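Local atomic coordinates of racemase, putative (Roseobacter denitrificans, PDB entry 3TCS), a protein that probably acts as a magnesium-dependent hydro-lyase or racemase of the enolase superfamily, binding magnesium and D-alanine in its TIM-barrel domain. Residues G129-Y137 / E357-D365; G49-H57 / N310-T318. All coordinates share one frame; numbering follows the deposited sequence.

Interaction 1: G129-Y137 / E357-D365; sequences GTPGLIRAY and EDGHARVTD
Gly132 and Ile134 each pair twice through the backbone, with Val363 and Ala361 respectively, and these four bonds join strands 132-137 and 360-363 as antiparallel neighbours. Strand 132-139 also pairs in parallel with 332-335 of the barrel sheet. Val363 N reaches Gly132 O in a nearly straight bond (2.9 Å, 175° at the hydrogen), whereas Gly132 N meets a lone pair of Val363 O at a more bent 135°. A fifth bond, Ala136 N to Gly359 O at 2.9 Å, carries the pairing into the type I' turn Glu357-His360. Ala361 O, which accepts from Ile134 N, also receives a CA-H...O contact from Leu133 CA at 3.3 Å.

Arg135 CA sits over one face of the His360 ring, 3.9 Å from its centroid, while His360 ND1 donates in the ring plane to Asp358 O (2.9 Å), which fixes the ring's rotation. From CB, beside the ring, the Arg135 chain runs extended away from it, and NH2 forms a salt bridge with Asp201. A bend at chi3 (-69°) turns Arg362 back so that NE and NH2 grip Glu357 side-on, one carboxylate oxygen each, and Leu133 CD2 lies over the guanidinium face. On the other face, which packs on helix 314-322, Ile134 CD1 meets Val363 CG2 at 3.5 Å. Backbone bonds thus set the register, and the charges of Arg135 and Arg362 are probably balanced by Asp201 and Glu357.

Interaction 2: G49-H57 / N310-T318; sequences GWGQVSTYH and NWSLVTLFT
Gln52 joins a strand to a helix start through both ends of its amide: OE1 accepts from Leu313 N at 2.7 Å while NE2 donates to Ser312 OG at 3.0 Å. NE2 spends its other hydrogen on Val53 O, and both of its acceptors lie within a few degrees of the amide plane, so the group is held flat and its flip fixed. With CG anti to the backbone N (chi1 -179°) and the chain extended beyond it, the amide reaches across to the 310-318 segment. A leucine at this position would probably leave Leu313 N without its acceptor and Ser312 OG without the amide donor, in a buried place.

Ser312 OG is itself an organiser: it donates to Asn310 OD1 at 2.6 Å and accepts a weak capping bond from Val314 N. Asn310 OD1 takes Ser312 N as well, closing an Asx turn just ahead of helix 314-322, and Tyr354 OH bonds Ser312 O and Leu316 N. The methyl of Thr55, CG2, packs against Ser312 OG at 3.5 Å. At the far end one water bridges Asn310 ND2 and Tyr56 OH, lying in the plane of the tyrosine ring; the ring and amide planes stand 77° apart. Farther along the helix, the edge of Phe317 faces Gln52 N, with CZ 4.0 Å away.

The contact joins the N-terminal domain's sheet to the start of barrel-domain helix 314-322. Strand 48-52 is an edge strand of that four-stranded antiparallel sheet within the chain and pairs with 37-43, while helix 98-119 supplies Thr109, which bonds Gln52 N and touches Phe317.

Along the chain the segments alternate, 49-57, 129-137, 310-318 and 357-365, so the two contacts interlock in sequence. Their centres lie about 17 Å apart, and their nearest atoms about 5 Å. Interaction 1 belongs to the barrel domain, where strand 132-139 also pairs in parallel with 165-169 and 332-335; interaction 2 ties the antiparallel sheet of the N-terminal domain to that barrel. Helix 314-322 connects them: its beginning meets Gln52, while Met319, His320 and Leu322, later in it, pack on side chains of interaction 1. The helix thus spans from the domain interface to the barrel strands, consistent with the two-domain architecture of the enolase superfamily.

Interaction 1: G129-Y137 / E357-D365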
loop_
_atom_site.group_PDB
_atom_site.type_symbol
_atom_site.label_atom_id
_atom_site.label_comp_id
_atom_site.label_asym_id
_atom_site.label_seq_id
_atom_site.Cartn_x
_atom_site.Cartn_y
_atom_site.Cartn_z
ATOM N N GLY B 129 9.464 -29.843 -0.735
ATOM C CA GLY B 129 8.982 -30.532 0.445
ATOM C C GLY B 129 8.293 -31.845 0.131
ATOM O O GLY B 129 8.492 -32.418 -0.937
ATOM N N THR B 130 7.474 -32.321 1.063
ATOM C CA THR B 130 6.760 -33.583 0.881
ATOM C C THR B 130 5.336 -33.500 1.416
ATOM O O THR B 130 5.047 -32.710 2.307
ATOM C CB THR B 130 7.470 -34.736 1.620
ATOM O OG1 THR B 130 7.560 -34.424 3.018
ATOM C CG2 THR B 130 8.870 -34.950 1.064
ATOM N N PRO B 131 4.418 -34.319 0.869
ATOM C CA PRO B 131 3.040 -34.274 1.364
ATOM C C PRO B 131 3.020 -34.892 2.754
ATOM O O PRO B 131 3.927 -35.645 3.113
ATOM C CB PRO B 131 2.279 -35.110 0.337
ATOM C CG PRO B 131 3.287 -36.139 -0.062
ATOM C CD PRO B 131 4.561 -35.316 -0.206
ATOM N N GLY B 132 1.998 -34.579 3.539
ATOM C CA GLY B 132 1.928 -35.129 4.880
ATOM C C GLY B 132 1.117 -34.269 5.826
ATOM O O GLY B 132 0.434 -33.340 5.401
ATOM N N LEU B 133 1.207 -34.572 7.118
ATOM C CA LEU B 133 0.458 -33.845 8.134
ATOM C C LEU B 133 1.155 -32.597 8.663
ATOM O O LEU B 133 2.383 -32.512 8.682
ATOM C CB LEU B 133 0.155 -34.780 9.312
ATOM C CG LEU B 133 -0.672 -36.020 8.976
ATOM C CD1 LEU B 133 -0.647 -36.989 10.154
ATOM C CD2 LEU B 133 -2.094 -35.603 8.639
ATOM N N ILE B 134 0.348 -31.627 9.083
ATOM C CA ILE B 134 0.854 -30.385 9.655
ATOM C C ILE B 134 0.020 -30.134 10.901
ATOM O O ILE B 134 -1.212 -30.108 10.836
ATOM C CB ILE B 134 0.668 -29.167 8.714
ATOM C CG1 ILE B 134 1.268 -29.447 7.335
ATOM C CG2 ILE B 134 1.341 -27.944 9.322
ATOM C CD1 ILE B 134 0.321 -30.172 6.393
ATOM N N ARG B 135 0.681 -29.969 12.040
ATOM C CA ARG B 135 -0.041 -29.711 13.277
ATOM C C ARG B 135 -0.712 -28.347 13.155
ATOM O O ARG B 135 -0.105 -27.397 12.677
ATOM C CB ARG B 135 0.921 -29.706 14.462
ATOM C CG ARG B 135 0.243 -29.437 15.789
ATOM C CD ARG B 135 1.277 -29.210 16.871
ATOM N NE ARG B 135 0.660 -28.913 18.159
ATOM C CZ ARG B 135 1.319 -28.391 19.186
ATOM N NH1 ARG B 135 2.609 -28.106 19.067
ATOM N NH2 ARG B 135 0.692 -28.162 20.332
ATOM N N ALA B 136 -1.960 -28.249 13.593
ATOM C CA ALA B 136 -2.688 -26.991 13.507
ATOM C C ALA B 136 -3.092 -26.462 14.872
ATOM O O ALA B 136 -3.228 -27.231 15.825
ATOM C CB ALA B 136 -3.927 -27.181 12.652
ATOM N N TYR B 137 -3.259 -25.147 14.979
ATOM C CA TYR B 137 -3.720 -24.583 16.234
ATOM C C TYR B 137 -5.090 -23.973 15.978
ATOM O O TYR B 137 -5.295 -23.302 14.961
ATOM C CB TYR B 137 -2.721 -23.556 16.798
ATOM C CG TYR B 137 -2.569 -22.227 16.078
ATOM C CD1 TYR B 137 -3.469 -21.185 16.295
ATOM C CD2 TYR B 137 -1.454 -21.976 15.273
ATOM C CE1 TYR B 137 -3.254 -19.910 15.737
ATOM C CE2 TYR B 137 -1.227 -20.706 14.710
ATOM C CZ TYR B 137 -2.128 -19.682 14.953
ATOM O OH TYR B 137 -1.878 -18.424 14.442
ATOM N N GLU B 357 -7.414 -34.246 11.424
ATOM C CA GLU B 357 -7.146 -35.585 11.942
ATOM C C GLU B 357 -6.314 -35.412 13.210
ATOM O O GLU B 357 -5.130 -35.089 13.141
ATOM C CB GLU B 357 -6.351 -36.411 10.918
ATOM C CG GLU B 357 -6.916 -36.378 9.503
ATOM C CD GLU B 357 -6.107 -37.213 8.519
ATOM O OE1 GLU B 357 -6.092 -36.851 7.323
ATOM O OE2 GLU B 357 -5.500 -38.231 8.930
ATOM N N ASP B 358 -6.944 -35.612 14.362
ATOM C CA ASP B 358 -6.267 -35.473 15.648
ATOM C C ASP B 358 -5.381 -34.224 15.705
ATOM O O ASP B 358 -4.173 -34.313 15.915
ATOM C CB ASP B 358 -5.436 -36.724 15.940
ATOM C CG ASP B 358 -4.872 -36.731 17.350
ATOM O OD1 ASP B 358 -5.631 -36.439 18.303
ATOM O OD2 ASP B 358 -3.670 -37.038 17.506
ATOM N N GLY B 359 -5.994 -33.063 15.499
ATOM C CA GLY B 359 -5.263 -31.808 15.560
ATOM C C GLY B 359 -4.323 -31.513 14.407
ATOM O O GLY B 359 -3.562 -30.550 14.458
ATOM N N HIS B 360 -4.371 -32.336 13.365
ATOM C CA HIS B 360 -3.513 -32.137 12.206
ATOM C C HIS B 360 -4.303 -31.976 10.919
ATOM O O HIS B 360 -5.352 -32.598 10.743
ATOM C CB HIS B 360 -2.554 -33.321 12.033
ATOM C CG HIS B 360 -1.481 -33.395 13.074
ATOM N ND1 HIS B 360 -1.743 -33.689 14.394
ATOM C CD2 HIS B 360 -0.142 -33.205 12.989
ATOM C CE1 HIS B 360 -0.612 -33.675 15.078
ATOM N NE2 HIS B 360 0.375 -33.383 14.249
ATOM N N ALA B 361 -3.789 -31.136 10.025
ATOM C CA ALA B 361 -4.397 -30.921 8.719
ATOM C C ALA B 361 -3.520 -31.751 7.785
ATOM O O ALA B 361 -2.422 -32.159 8.174
ATOM C CB ALA B 361 -4.344 -29.451 8.339
ATOM N N ARG B 362 -3.973 -32.002 6.562
ATOM C CA ARG B 362 -3.173 -32.821 5.662
ATOM C C ARG B 362 -2.992 -32.303 4.247
ATOM O O ARG B 362 -3.941 -31.855 3.607
ATOM C CB ARG B 362 -3.764 -34.236 5.580
ATOM C CG ARG B 362 -3.020 -35.173 4.633
ATOM C CD ARG B 362 -3.841 -36.425 4.313
ATOM N NE ARG B 362 -3.992 -37.333 5.449
ATOM C CZ ARG B 362 -3.044 -38.154 5.895
ATOM N NH1 ARG B 362 -1.853 -38.192 5.307
ATOM N NH2 ARG B 362 -3.291 -38.948 6.932
ATOM N N VAL B 363 -1.754 -32.363 3.774
ATOM C CA VAL B 363 -1.439 -31.990 2.400
ATOM C C VAL B 363 -1.370 -33.340 1.704
ATOM O O VAL B 363 -0.574 -34.202 2.091
ATOM C CB VAL B 363 -0.062 -31.304 2.273
ATOM C CG1 VAL B 363 0.312 -31.177 0.796
ATOM C CG2 VAL B 363 -0.099 -29.933 2.922
ATOM N N THR B 364 -2.211 -33.541 0.697
ATOM C CA THR B 364 -2.229 -34.807 -0.019
ATOM C C THR B 364 -1.263 -34.785 -1.197
ATOM O O THR B 364 -0.624 -33.769 -1.469
ATOM C CB THR B 364 -3.641 -35.122 -0.535
ATOM O OG1 THR B 364 -3.951 -34.262 -1.637
ATOM C CG2 THR B 364 -4.658 -34.902 0.563
ATOM N N ASP B 365 -1.145 -35.907 -1.896
ATOM C CA ASP B 365 -0.241 -35.962 -3.033
ATOM C C ASP B 365 -0.934 -35.598 -4.341
ATOM O O ASP B 365 -0.373 -35.781 -5.414
ATOM C CB ASP B 365 0.401 -37.347 -3.131
ATOM C CG ASP B 365 -0.595 -38.454 -2.936
ATOM O OD1 ASP B 365 -1.493 -38.600 -3.787
ATOM O OD2 ASP B 365 -0.486 -39.169 -1.917
#

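Interaction 2: G49-H57 / N310-T318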
loop_
_atom_site.group_PDB
_atom_site.type_symbol
_atom_site.label_atom_id
_atom_site.label_comp_id
_atom_site.label_asym_id
_atom_site.label_seq_id
_atom_site.Cartn_x
_atom_site.Cartn_y
_atom_site.Cartn_z
ATOM N N GLY B 49 -3.987 -23.567 -14.413
ATOM C CA GLY B 49 -3.746 -23.658 -12.985
ATOM C C GLY B 49 -4.707 -22.731 -12.266
ATOM O O GLY B 49 -5.121 -21.715 -12.824
ATOM N N TRP B 50 -5.062 -23.081 -11.034
ATOM C CA TRP B 50 -5.988 -22.286 -10.236
ATOM C C TRP B 50 -5.350 -21.712 -8.977
ATOM O O TRP B 50 -4.657 -22.414 -8.244
ATOM C CB TRP B 50 -7.193 -23.132 -9.819
ATOM C CG TRP B 50 -8.195 -23.350 -10.909
ATOM C CD1 TRP B 50 -8.176 -24.322 -11.869
ATOM C CD2 TRP B 50 -9.371 -22.569 -11.149
ATOM N NE1 TRP B 50 -9.273 -24.195 -12.692
ATOM C CE2 TRP B 50 -10.022 -23.126 -12.272
ATOM C CE3 TRP B 50 -9.937 -21.449 -10.524
ATOM C CZ2 TRP B 50 -11.217 -22.602 -12.784
ATOM C CZ3 TRP B 50 -11.127 -20.926 -11.033
ATOM C CH2 TRP B 50 -11.753 -21.505 -12.152
ATOM N N GLY B 51 -5.614 -20.435 -8.728
ATOM C CA GLY B 51 -5.086 -19.780 -7.550
ATOM C C GLY B 51 -6.184 -18.931 -6.943
ATOM O O GLY B 51 -7.354 -19.058 -7.307
ATOM N N GLN B 52 -5.816 -18.049 -6.027
ATOM C CA GLN B 52 -6.805 -17.202 -5.386
ATOM C C GLN B 52 -6.184 -15.887 -4.946
ATOM O O GLN B 52 -5.050 -15.864 -4.494
ATOM C CB GLN B 52 -7.374 -17.920 -4.159
ATOM C CG GLN B 52 -8.440 -17.129 -3.423
ATOM C CD GLN B 52 -8.663 -17.633 -2.015
ATOM O OE1 GLN B 52 -9.107 -18.765 -1.805
ATOM N NE2 GLN B 52 -8.350 -16.792 -1.034
ATOM N N VAL B 53 -6.915 -14.786 -5.089
ATOM C CA VAL B 53 -6.389 -13.508 -4.620
ATOM C C VAL B 53 -6.751 -13.474 -3.137
ATOM O O VAL B 53 -7.508 -14.317 -2.660
ATOM C CB VAL B 53 -7.045 -12.291 -5.335
ATOM C CG1 VAL B 53 -6.749 -12.331 -6.825
ATOM C CG2 VAL B 53 -8.543 -12.270 -5.077
ATOM N N SER B 54 -6.207 -12.520 -2.397
ATOM C CA SER B 54 -6.534 -12.430 -0.980
ATOM C C SER B 54 -8.028 -12.180 -0.783
ATOM O O SER B 54 -8.659 -11.512 -1.596
ATOM C CB SER B 54 -5.761 -11.288 -0.326
ATOM O OG SER B 54 -6.149 -11.157 1.030
ATOM N N THR B 55 -8.591 -12.707 0.301
ATOM C CA THR B 55 -10.005 -12.489 0.605
ATOM C C THR B 55 -10.221 -11.038 1.069
ATOM O O THR B 55 -9.259 -10.349 1.429
ATOM C CB THR B 55 -10.491 -13.431 1.725
ATOM O OG1 THR B 55 -9.545 -13.417 2.804
ATOM C CG2 THR B 55 -10.646 -14.853 1.203
ATOM N N TYR B 56 -11.483 -10.602 1.048
ATOM C CA TYR B 56 -11.923 -9.262 1.460
ATOM C C TYR B 56 -11.795 -8.221 0.357
ATOM O O TYR B 56 -10.695 -7.880 -0.078
ATOM C CB TYR B 56 -11.187 -8.823 2.725
ATOM C CG TYR B 56 -11.420 -9.791 3.856
ATOM C CD1 TYR B 56 -12.709 -10.022 4.341
ATOM C CD2 TYR B 56 -10.368 -10.536 4.389
ATOM C CE1 TYR B 56 -12.948 -10.978 5.322
ATOM C CE2 TYR B 56 -10.596 -11.498 5.376
ATOM C CZ TYR B 56 -11.889 -11.714 5.834
ATOM O OH TYR B 56 -12.129 -12.666 6.799
ATOM N N HIS B 57 -12.947 -7.718 -0.077
ATOM C CA HIS B 57 -13.033 -6.754 -1.167
ATOM C C HIS B 57 -12.286 -7.341 -2.364
ATOM O O HIS B 57 -11.590 -6.633 -3.100
ATOM C CB HIS B 57 -12.451 -5.395 -0.751
ATOM C CG HIS B 57 -13.118 -4.804 0.457
ATOM N ND1 HIS B 57 -14.483 -4.838 0.640
ATOM C CD2 HIS B 57 -12.608 -4.175 1.543
ATOM C CE1 HIS B 57 -14.786 -4.257 1.788
ATOM N NE2 HIS B 57 -13.665 -3.847 2.356
ATOM N N ASN B 310 -8.855 -17.961 7.477
ATOM C CA ASN B 310 -10.163 -18.414 7.028
ATOM C C ASN B 310 -10.030 -19.629 6.139
ATOM O O ASN B 310 -8.918 -20.034 5.788
ATOM C CB ASN B 310 -10.915 -17.290 6.299
ATOM C CG ASN B 310 -10.147 -16.745 5.121
ATOM O OD1 ASN B 310 -9.889 -17.458 4.152
ATOM N ND2 ASN B 310 -9.772 -15.470 5.199
ATOM N N TRP B 311 -11.165 -20.211 5.781
ATOM C CA TRP B 311 -11.159 -21.400 4.955
ATOM C C TRP B 311 -11.225 -21.162 3.457
ATOM O O TRP B 311 -11.786 -21.972 2.712
ATOM C CB TRP B 311 -12.265 -22.361 5.393
ATOM C CG TRP B 311 -12.044 -22.914 6.774
ATOM C CD1 TRP B 311 -10.957 -22.713 7.580
ATOM C CD2 TRP B 311 -12.949 -23.734 7.521
ATOM N NE1 TRP B 311 -11.133 -23.355 8.787
ATOM C CE2 TRP B 311 -12.349 -23.988 8.775
ATOM C CE3 TRP B 311 -14.214 -24.277 7.251
ATOM C CZ2 TRP B 311 -12.972 -24.762 9.761
ATOM C CZ3 TRP B 311 -14.833 -25.049 8.233
ATOM C CH2 TRP B 311 -14.209 -25.282 9.473
ATOM N N SER B 312 -10.683 -20.031 3.021
ATOM C CA SER B 312 -10.574 -19.783 1.590
ATOM C C SER B 312 -9.315 -20.625 1.360
ATOM O O SER B 312 -8.920 -21.391 2.253
ATOM C CB SER B 312 -10.315 -18.298 1.280
ATOM O OG SER B 312 -9.030 -17.871 1.701
ATOM N N LEU B 313 -8.675 -20.511 0.205
ATOM C CA LEU B 313 -7.483 -21.311 -0.046
ATOM C C LEU B 313 -6.235 -20.861 0.712
ATOM O O LEU B 313 -5.224 -21.554 0.698
ATOM C CB LEU B 313 -7.175 -21.342 -1.544
ATOM C CG LEU B 313 -8.126 -22.185 -2.393
ATOM C CD1 LEU B 313 -7.722 -22.109 -3.854
ATOM C CD2 LEU B 313 -8.081 -23.617 -1.905
ATOM N N VAL B 314 -6.292 -19.716 1.378
ATOM C CA VAL B 314 -5.113 -19.240 2.098
ATOM C C VAL B 314 -4.546 -20.276 3.076
ATOM O O VAL B 314 -3.325 -20.422 3.200
ATOM C CB VAL B 314 -5.411 -17.903 2.830
ATOM C CG1 VAL B 314 -6.435 -18.108 3.947
ATOM C CG2 VAL B 314 -4.120 -17.300 3.355
ATOM N N THR B 315 -5.422 -21.011 3.754
ATOM C CA THR B 315 -4.962 -22.008 4.712
ATOM C C THR B 315 -4.261 -23.177 4.016
ATOM O O THR B 315 -3.231 -23.661 4.497
ATOM C CB THR B 315 -6.133 -22.515 5.580
ATOM O OG1 THR B 315 -6.688 -21.415 6.311
ATOM C CG2 THR B 315 -5.652 -23.564 6.576
ATOM N N LEU B 316 -4.800 -23.610 2.878
ATOM C CA LEU B 316 -4.207 -24.709 2.117
ATOM C C LEU B 316 -2.842 -24.310 1.561
ATOM O O LEU B 316 -1.891 -25.097 1.595
ATOM C CB LEU B 316 -5.124 -25.123 0.961
ATOM C CG LEU B 316 -4.653 -26.285 0.076
ATOM C CD1 LEU B 316 -4.377 -27.522 0.932
ATOM C CD2 LEU B 316 -5.720 -26.594 -0.976
ATOM N N PHE B 317 -2.740 -23.086 1.045
ATOM C CA PHE B 317 -1.465 -22.622 0.508
ATOM C C PHE B 317 -0.413 -22.677 1.608
ATOM O O PHE B 317 0.739 -23.042 1.367
ATOM C CB PHE B 317 -1.561 -21.179 0.009
ATOM C CG PHE B 317 -2.550 -20.974 -1.106
ATOM C CD1 PHE B 317 -2.890 -22.016 -1.964
ATOM C CD2 PHE B 317 -3.094 -19.715 -1.330
ATOM C CE1 PHE B 317 -3.762 -21.801 -3.044
ATOM C CE2 PHE B 317 -3.967 -19.486 -2.410
ATOM C CZ PHE B 317 -4.298 -20.531 -3.264
ATOM N N THR B 318 -0.820 -22.295 2.814
ATOM C CA THR B 318 0.080 -22.282 3.966
ATOM C C THR B 318 0.487 -23.702 4.342
ATOM O O THR B 318 1.640 -23.953 4.707
ATOM C CB THR B 318 -0.589 -21.584 5.170
ATOM O OG1 THR B 318 -0.991 -20.262 4.788
ATOM C CG2 THR B 318 0.379 -21.482 6.339
HETATM O O HOH W 1 -10.029 -13.794 7.692
#